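Local coordinates for Ketoacyl_synth_N domain-containing protein (Photorhabdus luminescens subsp. laumondii, PDB 6SMO), which probably acts in lipid or polyketide metabolism as a member of the beta-ketoacyl synthase family and holds a pentaoxo-dodecanal chain in a pocket, at residues R4-D16 with Y72-S84. Sequence-based numbering, arbitrary orientation.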
ATOM      1  N   ARG C   4     -25.824  -7.627   0.616  1.00 44.59           N
ATOM      2  CA  ARG C   4     -25.382  -9.040   0.765  1.00 43.93           C
ATOM      3  C   ARG C   4     -24.267  -9.314  -0.252  1.00 42.70           C
ATOM      4  O   ARG C   4     -24.452  -8.976  -1.438  1.00 42.35           O
ATOM      5  CB  ARG C   4     -26.573  -9.990   0.595  1.00 44.36           C
ATOM      6  CG  ARG C   4     -27.634  -9.842   1.676  1.00 44.60           C
ATOM      7  CD  ARG C   4     -28.881 -10.659   1.394  1.00 45.25           C
ATOM      8  NE  ARG C   4     -28.675 -12.087   1.599  1.00 45.28           N
ATOM      9  CZ  ARG C   4     -29.595 -13.028   1.394  1.00 45.81           C
ATOM     10  NH1 ARG C   4     -29.299 -14.298   1.616  1.00 45.81           N
ATOM     11  NH2 ARG C   4     -30.805 -12.703   0.967  1.00 46.56           N
ATOM     12  N   VAL C   5     -23.151  -9.887   0.211  1.00 41.58           N
ATOM     13  CA  VAL C   5     -21.932 -10.187  -0.600  1.00 40.86           C
ATOM     14  C   VAL C   5     -21.836 -11.705  -0.781  1.00 40.50           C
ATOM     15  O   VAL C   5     -22.027 -12.429   0.218  1.00 40.12           O
ATOM     16  CB  VAL C   5     -20.664  -9.621   0.068  1.00 40.37           C
ATOM     17  CG1 VAL C   5     -19.435  -9.782  -0.815  1.00 40.19           C
ATOM     18  CG2 VAL C   5     -20.839  -8.165   0.473  1.00 40.26           C
ATOM     19  N   VAL C   6     -21.537 -12.160  -2.003  1.00 40.22           N
ATOM     20  CA  VAL C   6     -21.470 -13.606  -2.378  1.00 40.21           C
ATOM     21  C   VAL C   6     -20.193 -13.865  -3.185  1.00 39.70           C
ATOM     22  O   VAL C   6     -19.760 -12.960  -3.926  1.00 39.58           O
ATOM     23  CB  VAL C   6     -22.727 -14.048  -3.156  1.00 40.48           C
ATOM     24  CG1 VAL C   6     -23.945 -14.135  -2.252  1.00 40.74           C
ATOM     25  CG2 VAL C   6     -23.013 -13.154  -4.355  1.00 40.70           C
ATOM     26  N   VAL C   7     -19.624 -15.066  -3.037  1.00 39.49           N
ATOM     27  CA  VAL C   7     -18.432 -15.558  -3.794  1.00 39.58           C
ATOM     28  C   VAL C   7     -18.941 -16.257  -5.060  1.00 39.85           C
ATOM     29  O   VAL C   7     -19.730 -17.212  -4.922  1.00 40.58           O
ATOM     30  CB  VAL C   7     -17.571 -16.509  -2.938  1.00 39.63           C
ATOM     31  CG1 VAL C   7     -16.291 -16.918  -3.653  1.00 39.58           C
ATOM     32  CG2 VAL C   7     -17.249 -15.917  -1.573  1.00 39.37           C
ATOM     33  N   THR C   8     -18.513 -15.794  -6.241  1.00 39.51           N
ATOM     34  CA  THR C   8     -18.955 -16.304  -7.570  1.00 39.91           C
ATOM     35  C   THR C   8     -17.824 -17.069  -8.271  1.00 40.02           C
ATOM     36  O   THR C   8     -18.147 -17.952  -9.089  1.00 41.03           O
ATOM     37  CB  THR C   8     -19.488 -15.163  -8.446  1.00 39.69           C
ATOM     38  OG1 THR C   8     -18.551 -14.086  -8.411  1.00 38.60           O
ATOM     39  CG2 THR C   8     -20.849 -14.679  -7.999  1.00 40.04           C
ATOM     40  N   GLY C   9     -16.559 -16.749  -7.975  1.00 39.54           N
ATOM     41  CA  GLY C   9     -15.382 -17.409  -8.574  1.00 39.60           C
ATOM     42  C   GLY C   9     -14.195 -17.425  -7.625  1.00 39.53           C
ATOM     43  O   GLY C   9     -14.071 -16.483  -6.818  1.00 39.05           O
ATOM     44  N   VAL C  10     -13.356 -18.462  -7.720  1.00 39.87           N
ATOM     45  CA  VAL C  10     -12.128 -18.641  -6.890  1.00 40.15           C
ATOM     46  C   VAL C  10     -10.999 -19.184  -7.775  1.00 40.33           C
ATOM     47  O   VAL C  10     -11.284 -20.008  -8.666  1.00 40.73           O
ATOM     48  CB  VAL C  10     -12.381 -19.562  -5.680  1.00 40.47           C
ATOM     49  CG1 VAL C  10     -13.279 -18.901  -4.647  1.00 40.41           C
ATOM     50  CG2 VAL C  10     -12.942 -20.917  -6.089  1.00 41.12           C
ATOM     51  N   GLY C  11      -9.772 -18.719  -7.528  1.00 40.36           N
ATOM     52  CA  GLY C  11      -8.538 -19.188  -8.185  1.00 40.84           C
ATOM     53  C   GLY C  11      -7.365 -19.138  -7.223  1.00 41.06           C
ATOM     54  O   GLY C  11      -7.287 -18.170  -6.440  1.00 40.66           O
ATOM     55  N   ALA C  12      -6.537 -20.183  -7.204  1.00 41.87           N
ATOM     56  CA  ALA C  12      -5.344 -20.268  -6.335  1.00 42.29           C
ATOM     57  C   ALA C  12      -4.283 -21.137  -7.005  1.00 43.08           C
ATOM     58  O   ALA C  12      -4.652 -21.951  -7.815  1.00 43.57           O
ATOM     59  CB  ALA C  12      -5.740 -20.892  -5.035  1.00 42.00           C
ATOM     60  N   ILE C  13      -3.010 -20.939  -6.676  1.00 44.18           N
ATOM     61  CA  ILE C  13      -1.904 -21.808  -7.179  1.00 45.14           C
ATOM     62  C   ILE C  13      -1.045 -22.167  -5.969  1.00 45.18           C
ATOM     63  O   ILE C  13      -0.867 -21.329  -5.127  1.00 44.55           O
ATOM     64  CB  ILE C  13      -1.098 -21.150  -8.308  1.00 45.80           C
ATOM     65  CG1 ILE C  13      -0.465 -19.829  -7.879  1.00 46.02           C
ATOM     66  CG2 ILE C  13      -1.947 -20.966  -9.542  1.00 46.08           C
ATOM     67  CD1 ILE C  13       0.528 -19.305  -8.868  1.00 46.38           C
ATOM     68  N   HIS C  14      -0.538 -23.388  -5.892  1.00 45.72           N
ATOM     69  CA  HIS C  14       0.221 -23.798  -4.685  1.00 46.29           C
ATOM     70  C   HIS C  14       1.165 -24.943  -5.045  1.00 47.51           C
ATOM     71  O   HIS C  14       0.983 -25.517  -6.095  1.00 48.54           O
ATOM     72  CB  HIS C  14      -0.811 -24.195  -3.633  1.00 46.12           C
ATOM     73  CG  HIS C  14      -0.294 -24.476  -2.269  1.00 46.54           C
ATOM     74  ND1 HIS C  14      -0.279 -25.728  -1.743  1.00 46.73           N
ATOM     75  CD2 HIS C  14       0.180 -23.676  -1.309  1.00 46.94           C
ATOM     76  CE1 HIS C  14       0.206 -25.696  -0.535  1.00 46.88           C
ATOM     77  NE2 HIS C  14       0.482 -24.460  -0.249  1.00 46.95           N
ATOM     78  N   PRO C  15       2.169 -25.288  -4.220  1.00 48.24           N
ATOM     79  CA  PRO C  15       3.041 -26.416  -4.484  1.00 49.38           C
ATOM     80  C   PRO C  15       2.222 -27.701  -4.638  1.00 50.31           C
ATOM     81  O   PRO C  15       2.635 -28.558  -5.335  1.00 50.62           O
ATOM     82  CB  PRO C  15       3.811 -26.499  -3.171  1.00 49.32           C
ATOM     83  CG  PRO C  15       3.986 -25.083  -2.789  1.00 48.70           C
ATOM     84  CD  PRO C  15       2.627 -24.508  -3.083  1.00 48.00           C
ATOM     85  N   ASP C  16       1.154 -27.833  -3.871  1.00 50.88           N
ATOM     86  CA  ASP C  16       0.207 -28.966  -3.985  1.00 52.46           C
ATOM     87  C   ASP C  16      -0.627 -28.867  -5.270  1.00 53.32           C
ATOM     88  O   ASP C  16      -1.143 -29.883  -5.680  1.00 55.90           O
ATOM     89  CB  ASP C  16      -0.571 -29.172  -2.688  1.00 52.77           C
ATOM     90  CG  ASP C  16       0.245 -29.762  -1.551  1.00 52.94           C
ATOM     91  OD1 ASP C  16       1.399 -30.092  -1.766  1.00 52.34           O
ATOM     92  OD2 ASP C  16      -0.296 -29.888  -0.460  1.00 54.00           O
ATOM     93  N   TYR C  72       2.235 -14.444  -9.703  1.00 40.68           N
ATOM     94  CA  TYR C  72       1.360 -15.403  -8.974  1.00 40.60           C
ATOM     95  C   TYR C  72      -0.037 -14.798  -8.785  1.00 40.45           C
ATOM     96  O   TYR C  72      -1.031 -15.546  -8.850  1.00 40.06           O
ATOM     97  CB  TYR C  72       1.951 -15.776  -7.611  1.00 40.28           C
ATOM     98  CG  TYR C  72       3.292 -16.469  -7.628  1.00 40.37           C
ATOM     99  CD1 TYR C  72       3.671 -17.306  -8.667  1.00 40.66           C
ATOM    100  CD2 TYR C  72       4.178 -16.311  -6.573  1.00 40.20           C
ATOM    101  CE1 TYR C  72       4.902 -17.943  -8.670  1.00 41.05           C
ATOM    102  CE2 TYR C  72       5.410 -16.945  -6.557  1.00 40.46           C
ATOM    103  CZ  TYR C  72       5.774 -17.766  -7.609  1.00 41.05           C
ATOM    104  OH  TYR C  72       6.986 -18.393  -7.601  1.00 41.67           O
ATOM    105  N   GLY C  73      -0.103 -13.485  -8.543  1.00 40.44           N
ATOM    106  CA  GLY C  73      -1.359 -12.743  -8.312  1.00 40.36           C
ATOM    107  C   GLY C  73      -2.238 -12.707  -9.551  1.00 40.69           C
ATOM    108  O   GLY C  73      -3.451 -12.956  -9.416  1.00 40.48           O
ATOM    109  N   ILE C  74      -1.648 -12.418 -10.716  1.00 41.47           N
ATOM    110  CA  ILE C  74      -2.372 -12.214 -12.010  1.00 41.66           C
ATOM    111  C   ILE C  74      -2.954 -13.552 -12.489  1.00 41.78           C
ATOM    112  O   ILE C  74      -4.114 -13.547 -12.950  1.00 41.85           O
ATOM    113  CB  ILE C  74      -1.448 -11.560 -13.061  1.00 41.68           C
ATOM    114  CG1 ILE C  74      -1.041 -10.143 -12.645  1.00 41.36           C
ATOM    115  CG2 ILE C  74      -2.094 -11.565 -14.440  1.00 41.99           C
ATOM    116  CD1 ILE C  74       0.214  -9.636 -13.318  1.00 41.60           C
ATOM    117  N   VAL C  75      -2.192 -14.649 -12.385  1.00 42.11           N
ATOM    118  CA  VAL C  75      -2.629 -16.011 -12.824  1.00 42.81           C
ATOM    119  C   VAL C  75      -3.774 -16.489 -11.920  1.00 42.90           C
ATOM    120  O   VAL C  75      -4.681 -17.167 -12.438  1.00 43.51           O
ATOM    121  CB  VAL C  75      -1.469 -17.029 -12.858  1.00 43.22           C
ATOM    122  CG1 VAL C  75      -0.389 -16.622 -13.849  1.00 43.22           C
ATOM    123  CG2 VAL C  75      -0.862 -17.283 -11.486  1.00 43.22           C
ATOM    124  N   ALA C  76      -3.734 -16.143 -10.628  1.00 42.04           N
ATOM    125  CA  ALA C  76      -4.769 -16.489  -9.624  1.00 41.82           C
ATOM    126  C   ALA C  76      -6.069 -15.736  -9.937  1.00 41.90           C
ATOM    127  O   ALA C  76      -7.143 -16.366  -9.871  1.00 42.25           O
ATOM    128  CB  ALA C  76      -4.270 -16.176  -8.233  1.00 41.44           C
ATOM    129  N   VAL C  77      -5.966 -14.443 -10.267  1.00 41.55           N
ATOM    130  CA  VAL C  77      -7.119 -13.552 -10.603  1.00 41.49           C
ATOM    131  C   VAL C  77      -7.769 -14.041 -11.906  1.00 42.39           C
ATOM    132  O   VAL C  77      -9.015 -14.066 -11.962  1.00 41.65           O
ATOM    133  CB  VAL C  77      -6.683 -12.076 -10.698  1.00 40.99           C
ATOM    134  CG1 VAL C  77      -7.702 -11.213 -11.428  1.00 40.87           C
ATOM    135  CG2 VAL C  77      -6.388 -11.494  -9.323  1.00 40.61           C
ATOM    136  N   GLU C  78      -6.961 -14.412 -12.906  1.00 43.74           N
ATOM    137  CA  GLU C  78      -7.438 -14.866 -14.242  1.00 45.42           C
ATOM    138  C   GLU C  78      -8.260 -16.152 -14.081  1.00 45.38           C
ATOM    139  O   GLU C  78      -9.332 -16.239 -14.711  1.00 46.35           O
ATOM    140  CB  GLU C  78      -6.262 -15.070 -15.203  1.00 46.71           C
ATOM    141  CG  GLU C  78      -6.682 -15.471 -16.609  1.00 48.72           C
ATOM    142  CD  GLU C  78      -7.678 -14.539 -17.282  1.00 49.87           C
ATOM    143  OE1 GLU C  78      -7.403 -13.324 -17.344  1.00 50.66           O
ATOM    144  OE2 GLU C  78      -8.732 -15.032 -17.737  1.00 51.15           O
ATOM    145  N   MET C  79      -7.778 -17.101 -13.270  1.00 44.55           N
ATOM    146  CA  MET C  79      -8.467 -18.389 -12.970  1.00 44.54           C
ATOM    147  C   MET C  79      -9.802 -18.108 -12.266  1.00 43.52           C
ATOM    148  O   MET C  79     -10.800 -18.768 -12.619  1.00 43.14           O
ATOM    149  CB  MET C  79      -7.604 -19.287 -12.077  1.00 44.81           C
ATOM    150  CG  MET C  79      -6.431 -19.917 -12.805  1.00 45.63           C
ATOM    151  SD  MET C  79      -5.241 -20.693 -11.681  1.00 45.92           S
ATOM    152  CE  MET C  79      -3.916 -21.071 -12.826  1.00 46.71           C
ATOM    153  N   ALA C  80      -9.810 -17.165 -11.318  1.00 42.59           N
ATOM    154  CA  ALA C  80     -10.983 -16.783 -10.494  1.00 42.06           C
ATOM    155  C   ALA C  80     -12.059 -16.125 -11.371  1.00 41.99           C
ATOM    156  O   ALA C  80     -13.247 -16.459 -11.191  1.00 40.84           O
ATOM    157  CB  ALA C  80     -10.548 -15.873  -9.371  1.00 41.39           C
ATOM    158  N   LEU C  81     -11.659 -15.228 -12.279  1.00 42.58           N
ATOM    159  CA  LEU C  81     -12.577 -14.502 -13.201  1.00 43.44           C
ATOM    160  C   LEU C  81     -13.175 -15.475 -14.226  1.00 44.20           C
ATOM    161  O   LEU C  81     -14.336 -15.259 -14.626  1.00 44.30           O
ATOM    162  CB  LEU C  81     -11.823 -13.367 -13.903  1.00 43.49           C
ATOM    163  CG  LEU C  81     -11.560 -12.121 -13.059  1.00 43.45           C
ATOM    164  CD1 LEU C  81     -10.595 -11.182 -13.767  1.00 43.55           C
ATOM    165  CD2 LEU C  81     -12.857 -11.395 -12.728  1.00 43.45           C
ATOM    166  N   LYS C  82     -12.414 -16.495 -14.637  1.00 44.80           N
ATOM    167  CA  LYS C  82     -12.846 -17.506 -15.640  1.00 45.82           C
ATOM    168  C   LYS C  82     -13.915 -18.412 -15.016  1.00 45.19           C
ATOM    169  O   LYS C  82     -14.863 -18.785 -15.735  1.00 45.10           O
ATOM    170  CB  LYS C  82     -11.655 -18.331 -16.144  1.00 47.15           C
ATOM    171  CG  LYS C  82     -11.713 -18.707 -17.618  1.00 49.22           C
ATOM    172  CD  LYS C  82     -11.347 -17.560 -18.539  1.00 50.48           C
ATOM    173  CE  LYS C  82     -11.464 -17.910 -20.007  1.00 51.53           C
ATOM    174  NZ  LYS C  82     -10.950 -16.820 -20.869  1.00 51.96           N
ATOM    175  N   ALA C  83     -13.758 -18.749 -13.731  1.00 44.64           N
ATOM    176  CA  ALA C  83     -14.690 -19.591 -12.944  1.00 44.97           C
ATOM    177  C   ALA C  83     -16.001 -18.833 -12.692  1.00 45.37           C
ATOM    178  O   ALA C  83     -17.064 -19.484 -12.695  1.00 45.94           O
ATOM    179  CB  ALA C  83     -14.040 -20.008 -11.647  1.00 44.28           C
ATOM    180  N   SER C  84     -15.923 -17.514 -12.482  1.00 45.39           N
ATOM    181  CA  SER C  84     -17.081 -16.622 -12.200  1.00 46.36           C
ATOM    182  C   SER C  84     -17.930 -16.431 -13.464  1.00 47.83           C
ATOM    183  O   SER C  84     -19.140 -16.166 -13.318  1.00 47.65           O
ATOM    184  CB  SER C  84     -16.626 -15.295 -11.643  1.00 45.51           C
ATOM    185  OG  SER C  84     -15.927 -14.544 -12.622  1.00 45.18           O
TER
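Gly9 and Gly11 of strand 5-13 lie directly against Ala80 and its neighbours on helix 68-84, a helix-on-sheet layer within the N-terminal half of a thiolase-type ketoacyl synthase fold. The axes of strand 5-13 and helical segment 72-84 run roughly antiparallel, at 149°, and come within 5.6 Å of each other, a spacing allowed by the two glycines and by the alanines facing them. Here backbone meets backbone: Gly9 CA sits 3.5 Å from Ala80 O, and one helical turn earlier Gly11 CA sits 3.6 Å from Ala76 O, both as CA-H...O contacts. The methyl of Ala80 rests on the Val10-Gly11 peptide, CB 3.5 Å from Gly11 N. Toward Ser84 the polarity reverses, Ser84 CA approaching Thr8 O. The hydroxyl of Thr8 is turned to strand 218-229, where it bonds Glu228 and the carbonyl of Val226.

The other end is spaced by side chains. Ile13 reaches across to the helix, its CG1 set between backbone N and carbonyl carbon (chi1 59°), which carries CD1 to Val75 CG2 at 3.6 Å and obliquely to the Tyr72 ring. Its other branch, CG2, meets the methyl end of the extended Met79 chain, which also touches Tyr57. The border toward solvent is thinner: exposed Ala83 touches the strand loosely, its CB 4.1 Å from Val10 O. On the reverse side of the strand Val10 packs on helix 319-329. Beside Ala83, Ser84 OG turns back into its own helix and bonds Leu81 O at 2.7 Å, approaching from above the carbonyl plane.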